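Side-chain contacts in endoglucanase FnCel5A (Fervidobacterium nodosum, PDB 3NCO), which probably hydrolyses beta-1,4-glucosidic bonds in cellulose, as a family 5 glycosyl hydrolase with endoglucanase activity: residues A[14-19]-A[136-141]; A[20-25]-A[282-287]; A[45-50]-A[85-90]; A[164-167]-A[173-176]. All blocks are in the same frame, centred on the assembly; numbering follows the deposited sequence.

Overall arrangement
The chain forms a closed barrel of eight parallel strands, and the four contacts sample its layers. Helix 12-20 comes first; contact 1 brings it onto strand 137-140, closing a long loop that takes in the first three strands. Strand 22-25 follows directly and opens contact 2, which closes only at residues 282-287, near the end of helix 269-285, so that contacts 1 and 2 cross along the chain. Contact 3, joining helices 44-53 and 78-93 outside the barrel, falls within both loops. Contact 4 lies after contact 1 has closed but still within the span of contact 2, and packs helix 151-168 against strand 174-177, the sheet neighbour of strand 137-140.

Contact 1 of 4, residues A[14-19]-A[136-141]; sequences FEYNKM and KLFFEI
At the end of the TIM barrel where the strands begin, Tyr-16 of helix 12-20 packs against Phe-138 of strand 137-140, a case of a helix ahead of the first strand packing partly through one aromatic side chain of the barrel. The Phe-138 ring reaches in with its outer end. CZ lies 3.6 Å from the backbone O of Tyr-16, and CE2 lies 3.7 Å from the same O, so the carbonyl oxygen sits at the ring edge, near the ring plane, where the hydrogens carry slight positive charge. With chi2 at -5° the ring plane almost contains the bond from CA to CB, and the carbonyl oxygen comes to lie near that plane. Against the other ring the approach is oblique: Tyr-16 CD2 is 3.8 Å from Phe-138 CE1. Beyond this apolar touch the Tyr-16 hydroxyl hydrogen-bonds Asp-135, just before the strand, so ring and OH both tie the helix to the same part of the barrel. Phe-138 CE2 also meets Ile-20 CG1 at 3.5 Å, one turn further along. At the outer margin the selenomethionine Met-19 bends at its last torsion (chi3 46°) and brings CE to 3.5 Å from CG of Lys-136, the two chains running at about a right angle. Were Phe-138 cut back to an alanine, a gap between strand and helix is likely to open, leaving the Tyr-16 ring and Ile-20 without their shared neighbour. Asn-17 meanwhile bonds Ile-256 O and Ser-289 OG, which places this N-terminal helix across the strand-start end of the (beta/alpha)8 barrel.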
loop_
_atom_site.group_PDB
_atom_site.type_symbol
_atom_site.label_atom_id
_atom_site.label_comp_id
_atom_site.label_asym_id
_atom_site.label_seq_id
_atom_site.Cartn_x
_atom_site.Cartn_y
_atom_site.Cartn_z
ATOM N N PHE A 14 -16.533 3.694 -4.814
ATOM C CA PHE A 14 -16.813 2.632 -3.863
ATOM C C PHE A 14 -16.833 1.291 -4.533
ATOM O O PHE A 14 -16.397 0.316 -3.944
ATOM C CB PHE A 14 -18.112 2.916 -3.088
ATOM C CG PHE A 14 -17.943 3.976 -2.009
ATOM C CD1 PHE A 14 -17.769 3.607 -0.662
ATOM C CD2 PHE A 14 -17.911 5.316 -2.347
ATOM C CE1 PHE A 14 -17.578 4.580 0.342
ATOM C CE2 PHE A 14 -17.718 6.312 -1.314
ATOM C CZ PHE A 14 -17.545 5.943 -0.010
ATOM N N GLU A 15 -17.309 1.242 -5.777
ATOM C CA GLU A 15 -17.285 -0.010 -6.510
ATOM C C GLU A 15 -15.866 -0.438 -6.916
ATOM O O GLU A 15 -15.532 -1.650 -6.882
ATOM C CB GLU A 15 -18.219 0.071 -7.705
ATOM C CG GLU A 15 -19.706 0.096 -7.282
ATOM C CD GLU A 15 -20.124 -1.087 -6.331
ATOM O OE1 GLU A 15 -20.080 -2.271 -6.782
ATOM O OE2 GLU A 15 -20.489 -0.810 -5.131
ATOM N N TYR A 16 -15.053 0.541 -7.341
ATOM C CA TYR A 16 -13.646 0.228 -7.660
ATOM C C TYR A 16 -12.917 -0.204 -6.395
ATOM O O TYR A 16 -12.043 -1.087 -6.432
ATOM C CB TYR A 16 -12.931 1.408 -8.343
ATOM C CG TYR A 16 -13.209 1.512 -9.812
ATOM C CD1 TYR A 16 -14.167 2.396 -10.293
ATOM C CD2 TYR A 16 -12.525 0.734 -10.711
ATOM C CE1 TYR A 16 -14.461 2.462 -11.660
ATOM C CE2 TYR A 16 -12.793 0.793 -12.100
ATOM C CZ TYR A 16 -13.747 1.671 -12.560
ATOM O OH TYR A 16 -14.049 1.745 -13.914
ATOM N N ASN A 17 -13.246 0.408 -5.253
ATOM C CA ASN A 17 -12.579 -0.012 -3.990
ATOM C C ASN A 17 -12.887 -1.470 -3.678
ATOM O O ASN A 17 -12.010 -2.215 -3.267
ATOM C CB ASN A 17 -13.007 0.894 -2.822
ATOM C CG ASN A 17 -12.196 0.650 -1.567
ATOM O OD1 ASN A 17 -10.969 0.658 -1.580
ATOM N ND2 ASN A 17 -12.903 0.495 -0.457
ATOM N N LYS A 18 -14.121 -1.902 -3.968
ATOM C CA LYS A 18 -14.504 -3.318 -3.738
ATOM C C LYS A 18 -13.713 -4.275 -4.623
ATOM O O LYS A 18 -13.478 -5.452 -4.259
ATOM C CB LYS A 18 -16.008 -3.504 -4.000
ATOM C CG LYS A 18 -16.820 -3.106 -2.818
ATOM C CD LYS A 18 -18.314 -3.071 -3.159
ATOM C CE LYS A 18 -18.991 -4.379 -2.754
ATOM N NZ LYS A 18 -18.494 -5.546 -3.563
HETATM N N MSE A 19 -13.304 -3.775 -5.789
HETATM C CA MSE A 19 -12.446 -4.560 -6.691
HETATM C C MSE A 19 -11.053 -4.839 -6.117
HETATM O O MSE A 19 -10.436 -5.874 -6.442
HETATM C CB MSE A 19 -12.349 -3.897 -8.043
HETATM C CG MSE A 19 -13.641 -3.959 -8.840
HETATM SE SE MSE A 19 -13.417 -2.802 -10.449
HETATM C CE MSE A 19 -11.670 -3.350 -11.078
ATOM N N LYS A 136 -8.418 -1.467 -14.296
ATOM C CA LYS A 136 -8.053 -2.377 -13.202
ATOM C C LYS A 136 -6.625 -2.075 -12.717
ATOM O O LYS A 136 -6.164 -2.710 -11.802
ATOM C CB LYS A 136 -8.146 -3.838 -13.655
ATOM C CG LYS A 136 -9.604 -4.292 -13.751
ATOM C CD LYS A 136 -9.715 -5.474 -14.693
ATOM C CE LYS A 136 -11.220 -5.807 -14.893
ATOM N NZ LYS A 136 -11.382 -6.810 -15.967
ATOM N N LEU A 137 -5.950 -1.138 -13.389
ATOM C CA LEU A 137 -4.721 -0.510 -12.850
ATOM C C LEU A 137 -5.092 0.799 -12.133
ATOM O O LEU A 137 -5.625 1.720 -12.775
ATOM C CB LEU A 137 -3.730 -0.163 -13.963
ATOM C CG LEU A 137 -2.459 0.583 -13.525
ATOM C CD1 LEU A 137 -1.540 -0.303 -12.622
ATOM C CD2 LEU A 137 -1.710 1.092 -14.767
ATOM N N PHE A 138 -4.701 0.876 -10.858
ATOM C CA PHE A 138 -4.899 2.081 -10.011
ATOM C C PHE A 138 -3.559 2.755 -9.717
ATOM O O PHE A 138 -2.539 2.044 -9.606
ATOM C CB PHE A 138 -5.485 1.681 -8.637
ATOM C CG PHE A 138 -6.856 1.061 -8.693
ATOM C CD1 PHE A 138 -7.564 0.951 -9.859
ATOM C CD2 PHE A 138 -7.463 0.657 -7.507
ATOM C CE1 PHE A 138 -8.831 0.299 -9.878
ATOM C CE2 PHE A 138 -8.726 0.056 -7.501
ATOM C CZ PHE A 138 -9.409 -0.147 -8.698
ATOM N N PHE A 139 -3.549 4.096 -9.581
ATOM C CA PHE A 139 -2.321 4.786 -9.177
ATOM C C PHE A 139 -2.375 5.118 -7.690
ATOM O O PHE A 139 -3.474 5.234 -7.132
ATOM C CB PHE A 139 -2.196 6.123 -9.904
ATOM C CG PHE A 139 -2.007 5.986 -11.391
ATOM C CD1 PHE A 139 -1.596 4.753 -11.908
ATOM C CD2 PHE A 139 -2.174 7.098 -12.269
ATOM C CE1 PHE A 139 -1.409 4.563 -13.252
ATOM C CE2 PHE A 139 -1.961 6.951 -13.652
ATOM C CZ PHE A 139 -1.553 5.683 -14.158
ATOM N N GLU A 140 -1.218 5.287 -7.044
ATOM C CA GLU A 140 -1.172 5.645 -5.636
ATOM C C GLU A 140 -0.038 6.648 -5.436
ATOM O O GLU A 140 1.114 6.245 -5.490
ATOM C CB GLU A 140 -0.921 4.390 -4.804
ATOM C CG GLU A 140 -0.825 4.755 -3.299
ATOM C CD GLU A 140 -0.569 3.585 -2.364
ATOM O OE1 GLU A 140 -0.373 2.461 -2.874
ATOM O OE2 GLU A 140 -0.543 3.788 -1.151
ATOM N N ILE A 141 -0.371 7.934 -5.281
ATOM C CA ILE A 141 0.615 9.014 -5.392
ATOM C C ILE A 141 1.889 8.825 -4.575
ATOM O O ILE A 141 3.002 8.919 -5.113
ATOM C CB ILE A 141 -0.012 10.357 -5.019
ATOM C CG1 ILE A 141 -1.007 10.683 -6.135
ATOM C CG2 ILE A 141 1.060 11.492 -5.036
ATOM C CD1 ILE A 141 -1.945 11.868 -5.777
#

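Contact 2 of 4, residues A[20-25]-A[282-287]; sequences IGHGIN and IAEEFG
His-22 and Glu-284 are brought together by similar first torsions: in each, CG stands anti to the carbonyl carbon, and the glutamate then runs out extended (chi2 164°), carrying its carboxylate from the helix to the histidine ring. The pair spans the seam of the TIM barrel, where the first strand, 22-25, lies beside the last, 289-292, and helix 269-285 lies outside them. Neither CB is aimed straight at the other segment; the side-chain ends make the contact. His-22 NE2 donates to Glu-284 OE2 over 2.5 Å, a short and nearly straight bond (167°). The acceptor lies almost in the imidazole plane, at the ring edge, so the N-H points squarely at it, whereas OE2 is met on its anti side. Ring and carboxylate planes stand 57° apart, and no stacking results. OE2 also forms a salt bridge with Arg-280 from the preceding turn of the helix, so one oxygen receives two donors. The short distance is consistent with a charge-assisted bond, the carboxylate probably favouring a protonated imidazole. A glutamine in place of Glu-284 would probably leave Arg-280 without its opposite charge and weaken the grip on His-22. Around this surface pair both backbones change direction. Gly-21, with positive phi, ends helix 12-20 and leads into the strand, while Gly-287 is the C' residue of a Schellman motif that ends helix 269-285. In that motif the backbone N of Gly-287 lies 2.9 Å from the O of Glu-284, the same residue that holds His-22.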
loop_
_atom_site.group_PDB
_atom_site.type_symbol
_atom_site.label_atom_id
_atom_site.label_comp_id
_atom_site.label_asym_id
_atom_site.label_seq_id
_atom_site.Cartn_x
_atom_site.Cartn_y
_atom_site.Cartn_z
ATOM N N ILE A 20 -10.560 -3.940 -5.266
ATOM C CA ILE A 20 -9.302 -4.227 -4.533
ATOM C C ILE A 20 -9.489 -5.500 -3.689
ATOM O O ILE A 20 -8.590 -6.340 -3.607
ATOM C CB ILE A 20 -8.849 -3.026 -3.652
ATOM C CG1 ILE A 20 -8.594 -1.808 -4.565
ATOM C CG2 ILE A 20 -7.599 -3.385 -2.813
ATOM C CD1 ILE A 20 -8.272 -0.551 -3.725
ATOM N N GLY A 21 -10.655 -5.609 -3.060
ATOM C CA GLY A 21 -10.988 -6.798 -2.300
ATOM C C GLY A 21 -9.955 -7.205 -1.256
ATOM O O GLY A 21 -9.634 -6.464 -0.348
ATOM N N HIS A 22 -9.489 -8.447 -1.354
ATOM C CA HIS A 22 -8.407 -8.908 -0.520
ATOM C C HIS A 22 -7.139 -9.057 -1.354
ATOM O O HIS A 22 -7.064 -9.915 -2.250
ATOM C CB HIS A 22 -8.759 -10.240 0.125
ATOM C CG HIS A 22 -9.887 -10.175 1.121
ATOM N ND1 HIS A 22 -11.157 -9.755 0.788
ATOM C CD2 HIS A 22 -9.950 -10.540 2.428
ATOM C CE1 HIS A 22 -11.951 -9.855 1.846
ATOM N NE2 HIS A 22 -11.243 -10.324 2.856
ATOM N N GLY A 23 -6.168 -8.194 -1.040
ATOM C CA GLY A 23 -4.966 -8.082 -1.837
ATOM C C GLY A 23 -3.712 -8.409 -1.069
ATOM O O GLY A 23 -3.771 -8.817 0.124
ATOM N N ILE A 24 -2.585 -8.272 -1.776
ATOM C CA ILE A 24 -1.277 -8.470 -1.120
ATOM C C ILE A 24 -0.236 -7.518 -1.708
ATOM O O ILE A 24 -0.340 -7.102 -2.857
ATOM C CB ILE A 24 -0.874 -9.949 -1.231
ATOM C CG1 ILE A 24 0.265 -10.409 -0.239
ATOM C CG2 ILE A 24 -0.592 -10.306 -2.717
ATOM C CD1 ILE A 24 0.430 -11.852 -0.265
ATOM N N ASN A 25 0.749 -7.137 -0.882
ATOM C CA ASN A 25 1.828 -6.278 -1.316
ATOM C C ASN A 25 2.960 -7.129 -1.840
ATOM O O ASN A 25 3.376 -8.087 -1.170
ATOM C CB ASN A 25 2.366 -5.506 -0.114
ATOM C CG ASN A 25 1.487 -4.325 0.266
ATOM O OD1 ASN A 25 1.682 -3.240 -0.261
ATOM N ND2 ASN A 25 0.496 -4.526 1.114
ATOM N N ILE A 282 -12.159 -7.182 10.872
ATOM C CA ILE A 282 -12.645 -5.851 11.251
ATOM C C ILE A 282 -12.589 -4.891 10.049
ATOM O O ILE A 282 -13.492 -4.059 9.864
ATOM C CB ILE A 282 -11.892 -5.291 12.476
ATOM C CG1 ILE A 282 -12.225 -6.160 13.711
ATOM C CG2 ILE A 282 -12.213 -3.785 12.712
ATOM C CD1 ILE A 282 -11.447 -5.789 14.994
ATOM N N ALA A 283 -11.575 -5.049 9.199
ATOM C CA ALA A 283 -11.577 -4.282 7.942
ATOM C C ALA A 283 -12.802 -4.683 7.099
ATOM O O ALA A 283 -13.472 -3.819 6.541
ATOM C CB ALA A 283 -10.248 -4.499 7.137
ATOM N N GLU A 284 -13.141 -5.982 7.066
ATOM C CA GLU A 284 -14.294 -6.404 6.261
ATOM C C GLU A 284 -15.571 -5.780 6.840
ATOM O O GLU A 284 -16.449 -5.303 6.070
ATOM C CB GLU A 284 -14.424 -7.942 6.243
ATOM C CG GLU A 284 -13.423 -8.611 5.327
ATOM C CD GLU A 284 -13.308 -10.123 5.633
ATOM O OE1 GLU A 284 -14.101 -10.624 6.483
ATOM O OE2 GLU A 284 -12.421 -10.800 5.035
ATOM N N GLU A 285 -15.668 -5.763 8.178
ATOM C CA GLU A 285 -16.869 -5.291 8.852
ATOM C C GLU A 285 -17.134 -3.820 8.543
ATOM O O GLU A 285 -18.297 -3.399 8.411
ATOM C CB GLU A 285 -16.772 -5.564 10.360
ATOM C CG GLU A 285 -17.748 -4.810 11.249
ATOM C CD GLU A 285 -17.286 -4.773 12.728
ATOM O OE1 GLU A 285 -16.363 -5.578 13.096
ATOM O OE2 GLU A 285 -17.875 -3.957 13.517
ATOM N N PHE A 286 -16.053 -3.036 8.394
ATOM C CA PHE A 286 -16.224 -1.639 8.037
ATOM C C PHE A 286 -16.205 -1.356 6.541
ATOM O O PHE A 286 -16.222 -0.184 6.136
ATOM C CB PHE A 286 -15.209 -0.755 8.804
ATOM C CG PHE A 286 -15.503 -0.691 10.276
ATOM C CD1 PHE A 286 -16.613 0.021 10.733
ATOM C CD2 PHE A 286 -14.766 -1.414 11.201
ATOM C CE1 PHE A 286 -16.925 0.061 12.075
ATOM C CE2 PHE A 286 -15.087 -1.366 12.567
ATOM C CZ PHE A 286 -16.182 -0.667 12.983
ATOM N N GLY A 287 -16.163 -2.394 5.690
ATOM C CA GLY A 287 -16.236 -2.137 4.253
ATOM C C GLY A 287 -14.934 -1.615 3.660
ATOM O O GLY A 287 -14.909 -1.000 2.577
#

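Contact 3 of 4, residues A[45-50]-A[85-90]; sequences EYFKII and KHVVDV
The Phe-47 ring meets Val-87 and Val-90 obliquely, while a second flat group, the His-86 imidazole, carries the other methyl of Val-90 on one face. These residues join helices 44-53 and 78-93, successive members of the helical layer around the TIM barrel. The closest pair is Phe-47 CD2 and Val-90 CG1, 3.6 Å apart; further along the ring, Phe-47 CZ lies 3.7 Å from Val-87 CG1. The two methyls thus touch different parts of one ring, as suits residues three apart, which stand on the same side of a helix. Both valines place CG1 anti to the backbone N (chi1 163° in Val-87, 176° in Val-90), the setting that presents that branch to the phenylalanine. The ring also skims the backbone, CE2 standing 3.8 Å from Val-87 O. The helices are close here, with the CA atoms of Phe-47 and Val-90 only 7.0 Å apart, and a single aromatic spans the gap. The barrel lies beneath: Phe-47 also touches Val-58, and Val-87 touches Ile-60, both on strand 57-60, so the helices share that strand as their floor. A polar tie accompanies the apolar one, since His-86 NE2 hydrogen-bonds Asp-44 OD1 at the start of the first helix and probably helps to fix the rotation of the imidazole. Across that ring's face Val-90 CG2 sits 3.4 Å above the plane, displaced toward the rim, so that one valine serves Phe-47 with CG1 and His-86 with CG2.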
loop_
_atom_site.group_PDB
_atom_site.type_symbol
_atom_site.label_atom_id
_atom_site.label_comp_id
_atom_site.label_asym_id
_atom_site.label_seq_id
_atom_site.Cartn_x
_atom_site.Cartn_y
_atom_site.Cartn_z
ATOM N N GLU A 45 5.932 -15.718 -12.438
ATOM C CA GLU A 45 5.093 -16.798 -11.836
ATOM C C GLU A 45 4.412 -16.331 -10.539
ATOM O O GLU A 45 3.394 -16.857 -10.155
ATOM C CB GLU A 45 5.888 -18.086 -11.552
ATOM C CG GLU A 45 6.904 -17.871 -10.390
ATOM C CD GLU A 45 7.880 -19.017 -10.136
ATOM O OE1 GLU A 45 7.647 -19.829 -9.182
ATOM O OE2 GLU A 45 8.903 -19.113 -10.896
ATOM N N TYR A 46 4.984 -15.332 -9.859
ATOM C CA TYR A 46 4.406 -14.877 -8.593
ATOM C C TYR A 46 2.956 -14.449 -8.760
ATOM O O TYR A 46 2.121 -14.684 -7.864
ATOM C CB TYR A 46 5.185 -13.693 -8.037
ATOM C CG TYR A 46 6.550 -14.035 -7.430
ATOM C CD1 TYR A 46 6.959 -15.362 -7.259
ATOM C CD2 TYR A 46 7.364 -13.019 -6.957
ATOM C CE1 TYR A 46 8.216 -15.658 -6.674
ATOM C CE2 TYR A 46 8.590 -13.288 -6.362
ATOM C CZ TYR A 46 8.992 -14.600 -6.195
ATOM O OH TYR A 46 10.229 -14.861 -5.611
ATOM N N PHE A 47 2.672 -13.814 -9.893
ATOM C CA PHE A 47 1.273 -13.302 -10.095
ATOM C C PHE A 47 0.253 -14.421 -10.338
ATOM O O PHE A 47 -0.914 -14.333 -9.866
ATOM C CB PHE A 47 1.240 -12.215 -11.159
ATOM C CG PHE A 47 2.086 -11.046 -10.813
ATOM C CD1 PHE A 47 1.746 -10.223 -9.743
ATOM C CD2 PHE A 47 3.235 -10.769 -11.532
ATOM C CE1 PHE A 47 2.561 -9.117 -9.379
ATOM C CE2 PHE A 47 4.066 -9.687 -11.188
ATOM C CZ PHE A 47 3.715 -8.853 -10.128
ATOM N N LYS A 48 0.680 -15.476 -11.030
ATOM C CA LYS A 48 -0.163 -16.644 -11.225
ATOM C C LYS A 48 -0.397 -17.310 -9.869
ATOM O O LYS A 48 -1.505 -17.707 -9.563
ATOM C CB LYS A 48 0.491 -17.632 -12.225
ATOM C CG LYS A 48 -0.258 -18.949 -12.371
ATOM C CD LYS A 48 0.481 -19.878 -13.324
ATOM C CE LYS A 48 -0.195 -21.269 -13.320
ATOM N NZ LYS A 48 0.389 -22.269 -14.264
ATOM N N ILE A 49 0.651 -17.376 -9.049
ATOM C CA ILE A 49 0.569 -17.943 -7.675
ATOM C C ILE A 49 -0.387 -17.165 -6.776
ATOM O O ILE A 49 -1.248 -17.713 -6.090
ATOM C CB ILE A 49 1.993 -18.026 -7.104
ATOM C CG1 ILE A 49 2.764 -19.125 -7.853
ATOM C CG2 ILE A 49 2.029 -18.295 -5.610
ATOM C CD1 ILE A 49 4.269 -19.046 -7.709
ATOM N N ILE A 50 -0.206 -15.861 -6.780
ATOM C CA ILE A 50 -1.095 -14.998 -6.023
ATOM C C ILE A 50 -2.565 -15.141 -6.432
ATOM O O ILE A 50 -3.466 -15.231 -5.589
ATOM C CB ILE A 50 -0.598 -13.507 -6.147
ATOM C CG1 ILE A 50 0.769 -13.350 -5.427
ATOM C CG2 ILE A 50 -1.651 -12.486 -5.563
ATOM C CD1 ILE A 50 1.449 -12.001 -5.677
ATOM N N LYS A 85 6.365 -1.653 -16.500
ATOM C CA LYS A 85 5.307 -1.972 -17.486
ATOM C C LYS A 85 5.207 -3.473 -17.662
ATOM O O LYS A 85 4.101 -4.028 -17.782
ATOM C CB LYS A 85 5.558 -1.331 -18.849
ATOM C CG LYS A 85 5.245 0.137 -18.888
ATOM C CD LYS A 85 5.783 0.851 -20.116
ATOM C CE LYS A 85 4.857 0.764 -21.326
ATOM N NZ LYS A 85 5.346 1.751 -22.364
ATOM N N HIS A 86 6.352 -4.137 -17.732
ATOM C CA HIS A 86 6.313 -5.597 -17.828
ATOM C C HIS A 86 5.609 -6.229 -16.623
ATOM O O HIS A 86 4.739 -7.094 -16.754
ATOM C CB HIS A 86 7.703 -6.189 -17.982
ATOM C CG HIS A 86 7.719 -7.677 -17.834
ATOM N ND1 HIS A 86 7.313 -8.530 -18.847
ATOM C CD2 HIS A 86 8.001 -8.458 -16.766
ATOM C CE1 HIS A 86 7.400 -9.785 -18.418
ATOM N NE2 HIS A 86 7.817 -9.766 -17.154
ATOM N N VAL A 87 5.955 -5.740 -15.423
ATOM C CA VAL A 87 5.405 -6.337 -14.212
ATOM C C VAL A 87 3.885 -6.074 -14.099
ATOM O O VAL A 87 3.105 -6.921 -13.646
ATOM C CB VAL A 87 6.174 -5.752 -12.993
ATOM C CG1 VAL A 87 5.445 -5.964 -11.733
ATOM C CG2 VAL A 87 7.553 -6.366 -12.930
ATOM N N VAL A 88 3.462 -4.866 -14.431
ATOM C CA VAL A 88 2.012 -4.568 -14.480
ATOM C C VAL A 88 1.296 -5.425 -15.503
ATOM O O VAL A 88 0.206 -5.950 -15.201
ATOM C CB VAL A 88 1.782 -3.188 -15.006
ATOM C CG1 VAL A 88 0.285 -2.925 -15.170
ATOM C CG2 VAL A 88 2.319 -2.225 -13.968
ATOM N N ASP A 89 1.918 -5.595 -16.678
ATOM C CA ASP A 89 1.332 -6.416 -17.749
ATOM C C ASP A 89 1.061 -7.840 -17.269
ATOM O O ASP A 89 -0.028 -8.391 -17.476
ATOM C CB ASP A 89 2.269 -6.492 -18.961
ATOM C CG ASP A 89 2.297 -5.219 -19.783
ATOM O OD1 ASP A 89 1.412 -4.361 -19.616
ATOM O OD2 ASP A 89 3.223 -5.125 -20.632
ATOM N N VAL A 90 2.066 -8.444 -16.633
ATOM C CA VAL A 90 1.918 -9.808 -16.154
ATOM C C VAL A 90 0.839 -9.895 -15.067
ATOM O O VAL A 90 0.079 -10.851 -15.010
ATOM C CB VAL A 90 3.262 -10.327 -15.607
ATOM C CG1 VAL A 90 3.091 -11.702 -15.013
ATOM C CG2 VAL A 90 4.314 -10.368 -16.694
#

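Contact 4 of 4, residues A[164-167]-A[173-176]; sequences EIRK and IVII
Val-174 receives two quite different side chains on a single methyl, and both come from helix 151-168, the crossover of the beta-alpha-beta unit built from strands 137-140 and 174-177. The tightly packed part is apolar. Ile-165 and Val-174 meet end to end, CG2 of the isoleucine lying 3.9 Å from CG2 of the valine. Ile-165 continues the core beyond this pair, touching Phe-139 of the neighbouring strand and Trp-123 of helix 112-130. The second visitor, Arg-166, bends sharply at chi2 (-89°) and runs alongside the valine, pointing the other way. Its guanidinium comes in obliquely, with NH1 and NH2 each 3.9 Å from Val-174 CG2, and no hydrogen bond crosses between the segments. The polar work is done elsewhere: NE pairs with Asp-195 in a salt bridge, and NH1 bonds the backbone oxygens of Arg-172 and Asn-169. On the more exposed side of the helix, Lys-167 and Glu-164 do not touch residues 173-176. There the extended Lys-167 side chain brings NZ to 3.0 Å from Glu-164 OE2, a salt bridge within the helix in which NZ meets OE2 on its syn side, 35° out of the carboxylate plane; Glu-164 has a second partner in Lys-124. Because the Arg-166 charge is met by Asp-195 and backbone oxygens, the guanidinium can probably lie against a buried valine at little cost.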
loop_
_atom_site.group_PDB
_atom_site.type_symbol
_atom_site.label_atom_id
_atom_site.label_comp_id
_atom_site.label_asym_id
_atom_site.label_seq_id
_atom_site.Cartn_x
_atom_site.Cartn_y
_atom_site.Cartn_z
ATOM N N GLU A 164 -1.607 16.652 -12.505
ATOM C CA GLU A 164 -0.830 16.136 -13.637
ATOM C C GLU A 164 -1.322 14.755 -14.059
ATOM O O GLU A 164 -1.412 14.449 -15.251
ATOM C CB GLU A 164 0.654 16.072 -13.283
ATOM C CG GLU A 164 1.285 17.477 -13.269
ATOM C CD GLU A 164 1.279 18.124 -14.646
ATOM O OE1 GLU A 164 1.327 17.417 -15.673
ATOM O OE2 GLU A 164 1.224 19.362 -14.696
ATOM N N ILE A 165 -1.648 13.908 -13.089
ATOM C CA ILE A 165 -2.221 12.607 -13.447
ATOM C C ILE A 165 -3.497 12.771 -14.272
ATOM O O ILE A 165 -3.689 12.071 -15.295
ATOM C CB ILE A 165 -2.511 11.759 -12.168
ATOM C CG1 ILE A 165 -1.187 11.359 -11.469
ATOM C CG2 ILE A 165 -3.419 10.522 -12.482
ATOM C CD1 ILE A 165 -1.356 10.715 -10.058
ATOM N N ARG A 166 -4.374 13.664 -13.820
ATOM C CA ARG A 166 -5.702 13.807 -14.430
ATOM C C ARG A 166 -5.676 14.328 -15.869
ATOM O O ARG A 166 -6.667 14.168 -16.585
ATOM C CB ARG A 166 -6.609 14.647 -13.516
ATOM C CG ARG A 166 -7.011 13.897 -12.289
ATOM C CD ARG A 166 -8.249 13.120 -12.497
ATOM N NE ARG A 166 -8.607 12.340 -11.299
ATOM C CZ ARG A 166 -8.433 11.032 -11.148
ATOM N NH1 ARG A 166 -7.900 10.269 -12.076
ATOM N NH2 ARG A 166 -8.812 10.496 -10.017
ATOM N N LYS A 167 -4.559 14.935 -16.277
ATOM C CA LYS A 167 -4.411 15.477 -17.628
ATOM C C LYS A 167 -4.503 14.341 -18.667
ATOM O O LYS A 167 -5.098 14.508 -19.730
ATOM C CB LYS A 167 -3.079 16.232 -17.785
ATOM C CG LYS A 167 -3.101 17.612 -17.163
ATOM C CD LYS A 167 -1.813 18.353 -17.411
ATOM C CE LYS A 167 -1.838 19.703 -16.721
ATOM N NZ LYS A 167 -0.513 20.369 -16.942
ATOM N N ILE A 173 -8.637 5.489 -10.937
ATOM C CA ILE A 173 -8.571 5.568 -9.483
ATOM C C ILE A 173 -7.176 6.037 -9.010
ATOM O O ILE A 173 -6.154 5.478 -9.422
ATOM C CB ILE A 173 -8.917 4.244 -8.856
ATOM C CG1 ILE A 173 -10.405 3.927 -9.074
ATOM C CG2 ILE A 173 -8.551 4.274 -7.349
ATOM C CD1 ILE A 173 -11.364 4.785 -8.286
ATOM N N VAL A 174 -7.135 7.039 -8.126
ATOM C CA VAL A 174 -5.880 7.443 -7.518
ATOM C C VAL A 174 -6.055 7.307 -6.006
ATOM O O VAL A 174 -7.042 7.834 -5.430
ATOM C CB VAL A 174 -5.534 8.909 -7.892
ATOM C CG1 VAL A 174 -4.304 9.476 -7.045
ATOM C CG2 VAL A 174 -5.322 8.976 -9.411
ATOM N N ILE A 175 -5.111 6.614 -5.362
ATOM C CA ILE A 175 -5.194 6.343 -3.920
ATOM C C ILE A 175 -4.343 7.375 -3.198
ATOM O O ILE A 175 -3.174 7.568 -3.545
ATOM C CB ILE A 175 -4.671 4.926 -3.605
ATOM C CG1 ILE A 175 -5.693 3.909 -4.124
ATOM C CG2 ILE A 175 -4.453 4.683 -2.086
ATOM C CD1 ILE A 175 -5.070 2.587 -4.437
ATOM N N ILE A 176 -4.969 8.008 -2.206
ATOM C CA ILE A 176 -4.344 9.043 -1.377
ATOM C C ILE A 176 -4.044 8.519 0.032
ATOM O O ILE A 176 -4.963 8.127 0.771
ATOM C CB ILE A 176 -5.310 10.290 -1.235
ATOM C CG1 ILE A 176 -5.810 10.725 -2.599
ATOM C CG2 ILE A 176 -4.659 11.422 -0.467
ATOM C CD1 ILE A 176 -4.720 10.971 -3.649
#